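Side-chain contacts in zinc transport transcriptional regulator (Lactococcus lactis subsp. lactis, PDB 5YHY), which binds zinc ions and, as a MarR-family protein, probably works as a DNA-binding transcription factor that regulates zinc transport: residues A[41-46]-A[69-74]; A[34-39]-A[78-83]; A[23-28]-A[117-122]. The protein carries 1 engineered substitution. One frame throughout, in Å; residues are numbered along the deposited sequence.

Contact 1: A[41-46]-A[69-74]; sequences EHILML and TKALKK. With ZN (zinc ion), chain B.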
# COMPACT_ATOMS: atom_id res chain seq x y z
N GLU A 41 0.64 5.04 -19.26
CA GLU A 41 -0.61 5.78 -19.13
C GLU A 41 -0.33 7.27 -19.12
O GLU A 41 -1.08 8.06 -19.69
CB GLU A 41 -1.33 5.40 -17.83
CG GLU A 41 -1.77 3.95 -17.72
CD GLU A 41 -3.18 3.72 -18.23
OE1 GLU A 41 -3.71 4.56 -18.97
OE2 GLU A 41 -3.76 2.66 -17.88
N HIS A 42 0.76 7.67 -18.46
CA HIS A 42 1.06 9.09 -18.34
C HIS A 42 1.57 9.71 -19.62
O HIS A 42 1.31 10.87 -19.89
CB HIS A 42 1.99 9.33 -17.15
CG HIS A 42 1.39 8.90 -15.86
ND1 HIS A 42 2.13 8.78 -14.70
CD2 HIS A 42 0.13 8.53 -15.54
CE1 HIS A 42 1.34 8.37 -13.72
NE2 HIS A 42 0.12 8.20 -14.21
N ILE A 43 2.27 8.91 -20.44
CA ILE A 43 2.62 9.39 -21.76
C ILE A 43 1.36 9.68 -22.57
O ILE A 43 1.25 10.71 -23.22
CB ILE A 43 3.53 8.40 -22.49
CG1 ILE A 43 4.92 8.40 -21.82
CG2 ILE A 43 3.65 8.76 -23.99
CD1 ILE A 43 5.91 7.48 -22.47
N LEU A 44 0.39 8.78 -22.49
CA LEU A 44 -0.85 8.98 -23.24
C LEU A 44 -1.57 10.25 -22.78
O LEU A 44 -2.05 11.02 -23.61
CB LEU A 44 -1.77 7.77 -23.14
CG LEU A 44 -1.25 6.47 -23.74
CD1 LEU A 44 -2.34 5.43 -23.60
CD2 LEU A 44 -0.87 6.64 -25.21
N MET A 45 -1.60 10.49 -21.47
CA MET A 45 -2.19 11.73 -20.96
C MET A 45 -1.47 12.96 -21.48
O MET A 45 -2.09 13.97 -21.80
CB MET A 45 -2.20 11.76 -19.43
CG MET A 45 -3.28 10.90 -18.82
SD MET A 45 -3.31 10.97 -17.01
CE MET A 45 -3.49 12.72 -16.71
N LEU A 46 -0.14 12.89 -21.53
CA LEU A 46 0.63 14.01 -22.01
C LEU A 46 0.33 14.28 -23.50
O LEU A 46 0.13 15.43 -23.90
CB LEU A 46 2.13 13.75 -21.78
CG LEU A 46 3.07 14.84 -22.27
CD1 LEU A 46 2.72 16.19 -21.65
CD2 LEU A 46 4.53 14.47 -21.96
N THR A 69 11.97 5.71 -23.86
CA THR A 69 12.15 4.81 -25.00
C THR A 69 11.38 3.50 -24.79
O THR A 69 10.70 3.03 -25.69
CB THR A 69 13.64 4.53 -25.25
OG1 THR A 69 14.26 5.75 -25.69
CG2 THR A 69 13.83 3.45 -26.32
N LYS A 70 11.50 2.92 -23.59
CA LYS A 70 10.83 1.66 -23.28
C LYS A 70 9.31 1.80 -23.37
O LYS A 70 8.64 0.98 -23.99
CB LYS A 70 11.25 1.18 -21.88
CG LYS A 70 10.44 -0.02 -21.39
CD LYS A 70 10.96 -0.53 -20.05
CE LYS A 70 10.22 -1.80 -19.62
NZ LYS A 70 10.88 -2.44 -18.44
N ALA A 71 8.78 2.85 -22.76
CA ALA A 71 7.33 3.05 -22.75
C ALA A 71 6.80 3.33 -24.15
O ALA A 71 5.73 2.83 -24.51
CB ALA A 71 6.96 4.18 -21.80
N LEU A 72 7.52 4.13 -24.92
CA LEU A 72 7.06 4.47 -26.27
C LEU A 72 7.05 3.22 -27.14
O LEU A 72 6.15 3.04 -27.96
CB LEU A 72 7.97 5.52 -26.90
CG LEU A 72 7.86 6.95 -26.35
CD1 LEU A 72 8.93 7.82 -27.00
CD2 LEU A 72 6.48 7.53 -26.61
N LYS A 73 8.05 2.37 -26.97
CA LYS A 73 8.14 1.16 -27.78
C LYS A 73 6.90 0.32 -27.56
O LYS A 73 6.28 -0.15 -28.51
CB LYS A 73 9.39 0.36 -27.43
CG LYS A 73 9.56 -0.91 -28.25
CD LYS A 73 10.92 -1.56 -27.98
CE LYS A 73 11.06 -2.88 -28.71
NZ LYS A 73 10.22 -3.94 -28.10
N LYS A 74 6.53 0.12 -26.30
CA LYS A 74 5.36 -0.67 -25.97
C LYS A 74 4.06 -0.03 -26.45
O LYS A 74 3.19 -0.72 -26.98
CB LYS A 74 5.28 -0.93 -24.46
CG LYS A 74 4.11 -1.82 -24.06
CD LYS A 74 4.25 -3.21 -24.68
CE LYS A 74 3.23 -4.18 -24.10
NZ LYS A 74 3.47 -5.57 -24.56
ZN ZN B . -1.64 7.54 -13.44

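Contact 2: A[34-39]-A[78-83]; sequences VKLTST and QELIKS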
# COMPACT_ATOMS: atom_id res chain seq x y z
N VAL A 34 -4.70 -4.98 -15.49
CA VAL A 34 -3.67 -3.97 -15.69
C VAL A 34 -3.05 -4.08 -17.09
O VAL A 34 -2.20 -4.93 -17.34
CB VAL A 34 -2.56 -4.07 -14.62
CG1 VAL A 34 -3.06 -3.51 -13.29
CG2 VAL A 34 -2.09 -5.51 -14.46
N LYS A 35 -3.49 -3.21 -17.99
CA LYS A 35 -3.06 -3.28 -19.38
C LYS A 35 -1.76 -2.50 -19.61
O LYS A 35 -0.89 -2.95 -20.35
CB LYS A 35 -4.17 -2.75 -20.30
CG LYS A 35 -3.92 -2.95 -21.79
CD LYS A 35 -5.14 -2.55 -22.62
CE LYS A 35 -5.40 -1.04 -22.57
NZ LYS A 35 -4.45 -0.27 -23.42
N LEU A 36 -1.65 -1.35 -18.95
CA LEU A 36 -0.51 -0.45 -19.16
C LEU A 36 0.20 -0.12 -17.86
O LEU A 36 -0.40 -0.12 -16.79
CB LEU A 36 -0.99 0.85 -19.80
CG LEU A 36 -1.67 0.74 -21.16
CD1 LEU A 36 -2.14 2.11 -21.63
CD2 LEU A 36 -0.70 0.13 -22.16
N THR A 37 1.49 0.18 -17.96
CA THR A 37 2.23 0.66 -16.80
C THR A 37 1.82 2.11 -16.57
O THR A 37 1.23 2.73 -17.45
CB THR A 37 3.74 0.64 -17.04
OG1 THR A 37 4.07 1.57 -18.08
CG2 THR A 37 4.19 -0.75 -17.44
N SER A 38 2.13 2.64 -15.40
CA SER A 38 1.79 4.02 -15.10
C SER A 38 2.51 4.98 -16.04
O SER A 38 1.92 5.94 -16.51
CB SER A 38 2.07 4.35 -13.63
OG SER A 38 3.43 4.20 -13.32
N THR A 39 3.78 4.70 -16.34
CA THR A 39 4.51 5.57 -17.26
C THR A 39 3.82 5.59 -18.62
O THR A 39 3.65 6.65 -19.23
CB THR A 39 5.98 5.14 -17.42
OG1 THR A 39 6.67 5.32 -16.17
CG2 THR A 39 6.68 5.97 -18.48
N GLN A 78 1.40 -1.53 -29.32
CA GLN A 78 -0.03 -1.66 -29.07
C GLN A 78 -0.86 -0.69 -29.93
O GLN A 78 -2.07 -0.59 -29.76
CB GLN A 78 -0.32 -1.42 -27.58
CG GLN A 78 0.35 -2.44 -26.66
CD GLN A 78 -0.17 -3.85 -26.88
OE1 GLN A 78 -1.38 -4.07 -26.93
NE2 GLN A 78 0.74 -4.80 -27.02
N GLU A 79 -0.19 0.01 -30.83
CA GLU A 79 -0.85 0.93 -31.76
C GLU A 79 -1.65 2.02 -31.05
O GLU A 79 -2.72 2.43 -31.51
CB GLU A 79 -1.70 0.15 -32.77
CG GLU A 79 -0.85 -0.78 -33.62
CD GLU A 79 -1.66 -1.63 -34.58
OE1 GLU A 79 -2.84 -1.88 -34.30
OE2 GLU A 79 -1.09 -2.05 -35.61
N LEU A 80 -1.10 2.47 -29.93
CA LEU A 80 -1.71 3.51 -29.10
C LEU A 80 -1.12 4.89 -29.40
O LEU A 80 -1.73 5.91 -29.09
CB LEU A 80 -1.53 3.16 -27.62
CG LEU A 80 -2.42 2.02 -27.12
CD1 LEU A 80 -1.95 1.50 -25.77
CD2 LEU A 80 -3.87 2.48 -27.07
N ILE A 81 0.06 4.91 -30.01
CA ILE A 81 0.68 6.17 -30.42
C ILE A 81 1.27 5.98 -31.80
O ILE A 81 1.45 4.84 -32.25
CB ILE A 81 1.80 6.62 -29.47
CG1 ILE A 81 2.93 5.59 -29.44
CG2 ILE A 81 1.24 6.88 -28.06
CD1 ILE A 81 4.07 5.94 -28.49
N LYS A 82 1.58 7.09 -32.45
CA LYS A 82 2.17 7.08 -33.79
C LYS A 82 3.18 8.22 -33.92
O LYS A 82 2.98 9.33 -33.40
CB LYS A 82 1.08 7.19 -34.86
CG LYS A 82 0.19 8.43 -34.72
CD LYS A 82 -0.95 8.39 -35.75
CE LYS A 82 -1.94 9.52 -35.52
NZ LYS A 82 -1.32 10.87 -35.67
N SER A 83 4.28 7.95 -34.62
CA SER A 83 5.30 8.96 -34.82
C SER A 83 5.09 9.75 -36.10
O SER A 83 4.48 9.27 -37.06
CB SER A 83 6.68 8.30 -34.85
OG SER A 83 6.78 7.39 -35.95

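Contact 3: A[23-28]-A[117-122]; sequences HEILLG and STYQEL. With ZN (zinc ion), chain B.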
# COMPACT_ATOMS: atom_id res chain seq x y z
N HIS A 23 -0.82 -0.54 -9.98
CA HIS A 23 0.35 0.26 -10.31
C HIS A 23 0.29 1.61 -9.62
O HIS A 23 1.32 2.24 -9.40
CB HIS A 23 0.44 0.52 -11.82
CG HIS A 23 0.93 -0.65 -12.61
ND1 HIS A 23 2.03 -1.39 -12.23
CD2 HIS A 23 0.49 -1.18 -13.78
CE1 HIS A 23 2.23 -2.35 -13.12
NE2 HIS A 23 1.32 -2.24 -14.07
N GLU A 24 -0.92 2.05 -9.31
CA GLU A 24 -1.15 3.39 -8.77
C GLU A 24 -2.36 3.36 -7.85
O GLU A 24 -3.30 2.60 -8.08
CB GLU A 24 -1.45 4.37 -9.91
CG GLU A 24 -0.25 5.09 -10.47
CD GLU A 24 -0.66 6.21 -11.40
OE1 GLU A 24 -1.40 5.94 -12.37
OE2 GLU A 24 -0.24 7.36 -11.17
N ILE A 25 -2.34 4.20 -6.82
CA ILE A 25 -3.52 4.37 -5.98
C ILE A 25 -4.47 5.36 -6.65
O ILE A 25 -4.22 6.56 -6.68
CB ILE A 25 -3.14 4.87 -4.57
CG1 ILE A 25 -2.24 3.85 -3.87
CG2 ILE A 25 -4.40 5.13 -3.74
CD1 ILE A 25 -2.91 2.54 -3.58
N LEU A 26 -5.57 4.84 -7.20
CA LEU A 26 -6.56 5.68 -7.88
C LEU A 26 -7.94 5.32 -7.38
O LEU A 26 -8.27 4.14 -7.22
CB LEU A 26 -6.49 5.47 -9.39
CG LEU A 26 -5.20 5.98 -10.03
CD1 LEU A 26 -5.10 5.47 -11.47
CD2 LEU A 26 -5.13 7.49 -9.99
N LEU A 27 -8.75 6.35 -7.14
CA LEU A 27 -10.13 6.16 -6.67
C LEU A 27 -11.13 6.29 -7.80
O LEU A 27 -10.82 6.85 -8.85
CB LEU A 27 -10.48 7.20 -5.61
CG LEU A 27 -9.72 7.08 -4.30
CD1 LEU A 27 -9.94 8.32 -3.43
CD2 LEU A 27 -10.13 5.82 -3.56
N GLY A 28 -12.34 5.80 -7.56
CA GLY A 28 -13.43 5.95 -8.52
C GLY A 28 -13.21 5.07 -9.74
O GLY A 28 -13.83 5.29 -10.79
N SER A 117 -9.55 15.20 -6.54
CA SER A 117 -10.69 15.96 -6.04
C SER A 117 -11.20 15.36 -4.72
O SER A 117 -11.62 16.09 -3.83
CB SER A 117 -11.81 16.04 -7.09
OG SER A 117 -12.47 14.81 -7.26
N THR A 118 -11.13 14.04 -4.60
CA THR A 118 -11.52 13.39 -3.35
C THR A 118 -10.63 13.84 -2.20
O THR A 118 -11.11 14.14 -1.10
CB THR A 118 -11.49 11.85 -3.49
OG1 THR A 118 -12.42 11.45 -4.50
CG2 THR A 118 -11.84 11.18 -2.17
N TYR A 119 -9.32 13.89 -2.44
CA TYR A 119 -8.40 14.34 -1.40
C TYR A 119 -8.62 15.82 -1.12
O TYR A 119 -8.53 16.26 0.03
CB TYR A 119 -6.93 14.09 -1.78
CG TYR A 119 -6.59 12.64 -2.09
CD1 TYR A 119 -7.32 11.59 -1.53
CD2 TYR A 119 -5.54 12.32 -2.94
CE1 TYR A 119 -7.01 10.27 -1.83
CE2 TYR A 119 -5.22 11.01 -3.24
CZ TYR A 119 -5.96 9.99 -2.68
OH TYR A 119 -5.68 8.69 -2.98
N GLN A 120 -8.88 16.59 -2.17
CA GLN A 120 -9.10 18.02 -2.01
C GLN A 120 -10.33 18.28 -1.14
O GLN A 120 -10.29 19.10 -0.22
CB GLN A 120 -9.26 18.69 -3.37
CG GLN A 120 -9.46 20.19 -3.29
CD GLN A 120 -8.20 20.91 -2.88
OE1 GLN A 120 -7.10 20.52 -3.26
NE2 GLN A 120 -8.36 21.97 -2.09
N GLU A 121 -11.43 17.59 -1.44
CA GLU A 121 -12.66 17.76 -0.67
C GLU A 121 -12.45 17.38 0.79
O GLU A 121 -12.97 18.04 1.68
CB GLU A 121 -13.80 16.95 -1.28
CG GLU A 121 -14.24 17.48 -2.62
CD GLU A 121 -15.10 16.49 -3.39
OE1 GLU A 121 -15.24 15.33 -2.93
OE2 GLU A 121 -15.61 16.87 -4.47
N LEU A 122 -11.67 16.33 1.03
CA LEU A 122 -11.39 15.95 2.41
C LEU A 122 -10.57 17.04 3.10
O LEU A 122 -10.88 17.45 4.23
CB LEU A 122 -10.66 14.59 2.46
CG LEU A 122 -10.12 14.18 3.84
CD1 LEU A 122 -11.20 14.25 4.91
CD2 LEU A 122 -9.53 12.78 3.78
ZN ZN B . -1.64 7.54 -13.44
O HOH W 1 -3.49 8.32 -4.55

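Contact 1: A[41-46]-A[69-74]
Ile43 meets Ala71 and Leu72 with both of its branches, joining helix 38-49 to helix 65-77. Its chi1 of -70° sets CG1 anti to the carbonyl carbon, and the fully extended second torsion (-179°) then carries Ile43 CD1 straight out from its own helix until it lies 3.5 Å from Ala71 CB. The isoleucine tip thus ends against the alanine methyl, with Ile43 CA and Ala71 CA 8.0 Å apart. On the other branch, Ile43 CG2 sits 4.0 Å from Leu72 CD2. Leu72 starts off to one side of the partner helix, but its CD2 methyl comes nearer and stands crosswise over the isoleucine, the two side chains meeting at about a right angle. Leu72 CD2 also approaches Ile43 CD1 at 4.2 Å, so a single leucine methyl is set against both branches. This is packing inside the winged helix-turn-helix of a MarR-family protein: helix 65-77 is in the position of the recognition helix, and the preceding helix 54-61 closes over the same isoleucine through Ile57 and Leu61. One residue back along helix 38-49, the chain serves a different purpose: His42 NE2 binds the zinc ion at 2.0 Å. Glu24, His108 and His112 complete the metal site, and the His42 ring also meets the rings of both other histidines. Glu41 and Met45 of the same helix pack on His108 of helix 102-123.

Contact 2: A[34-39]-A[78-83]
Leu36 and Leu80 face each other from two irregular pieces of backbone that keep well apart, the nearest CA atoms, those of Leu36 and Gln78, being 10.0 Å from each other. Leu36 is extended just ahead of helix 38-49, where Thr37 takes the N-cap position: its OG1 caps a backbone N of the first turn, while Thr37 N is hydrogen-bonded to Gln40 OE1, a pair of bonds consistent with a capping box. Across from it, helix 65-77 ends in a Schellman motif. Glu79 supplies the C-prime residue with a positive phi of 58°, and the chain turns through Leu80 into strand 81-85. That strand pairs antiparallel with strand 93-97 to form the wing of the winged helix-turn-helix, so the contact ties the chain entering helix 38-49 to the root of the wing. The gap between the backbones is bridged by side chains reaching toward each other, tip to tip. Leu80 presents one methyl, CD1, which lies 4.1 Å from Leu36 CD2 and 4.2 Å from Leu36 CD1, so that it faces the fork of the opposite leucine. From the exposed side comes Lys35. Its chain leaves with CG anti to the backbone N and then bends twice, at chi3 (68°) and chi4 (76°), which brings Lys35 NZ to 3.9 Å from Leu80 CD1. An ammonium group beside a methyl makes no polar bond here; the lysine merely lies at the border of a buried apolar pair. Leu80 also rests on Leu75 and Ala101, and Leu36 on Leu44 and Glu41.

Contact 3: A[23-28]-A[117-122]
Leu27 and Ile25 make the van der Waals contacts, reaching from the loop ahead of helix 38-49 toward Thr118 and Tyr119 of helix 102-123. Most of this falls to a single methyl: Leu27 CD1 lies 3.7 Å from Thr118 CG2, the two side chains crossing at about a right angle, and 3.9 Å from CE1 of the Tyr119 ring, which it approaches obliquely. Thr118 turns its methyl to the leucine with CG2 anti to the backbone N, while its OG1 is hydrogen-bonded to Lys114 O one turn earlier in the helix. Ile25 CG2 is placed 3.9 Å from Tyr119 OH, and the isoleucine side chain crosses the tyrosine nearly perpendicularly. Polar linkage runs through water. The oxygen of one water is hydrogen-bonded to Ile25 O (2.9 Å) and to Tyr119 OH (2.7 Å), at the edge of the ring and in its plane, so the buried phenol is tied to the loop backbone. Leu27 N is also hydrogen-bonded to Thr115 OG1 of helix 102-123. Metal binding is the third kind: the chain of Glu24, extended beyond CG, puts Glu24 OE1 1.9 Å from the zinc ion, with Glu24 OE2 a longer partner at 2.7 Å. Met16 and Leu12 of the second subunit pack on Ile25 and Tyr119, respectively. The segments take part in both the MarR-type dimer interface and a zinc site that His42 completes from helix 38-49 together with His108 and His112 from the same long helix that bears Tyr119.

Contacts 1 and 2 are neighbours in the winged helix-turn-helix, their centres about 6 Å apart, and both draw on helix 38-49. Their apolar groups merge where Leu72 CD2 packs on Ile81 CD1 at 3.4 Å. Contact 1 is wholly buried, whereas contact 2 grades from a buried leucine pair to an exposed lysine. Contact 3, also mostly buried, has its centre about 22 Å from that of contact 1, on the opposite side of the chain's centre, and touches the second subunit; it alone adds a water bridge between its segments. The zinc ion takes His42 from contact 1 and Glu24 from contact 3, bridging the two regions, consistent with metal binding influencing the presumed DNA-binding part.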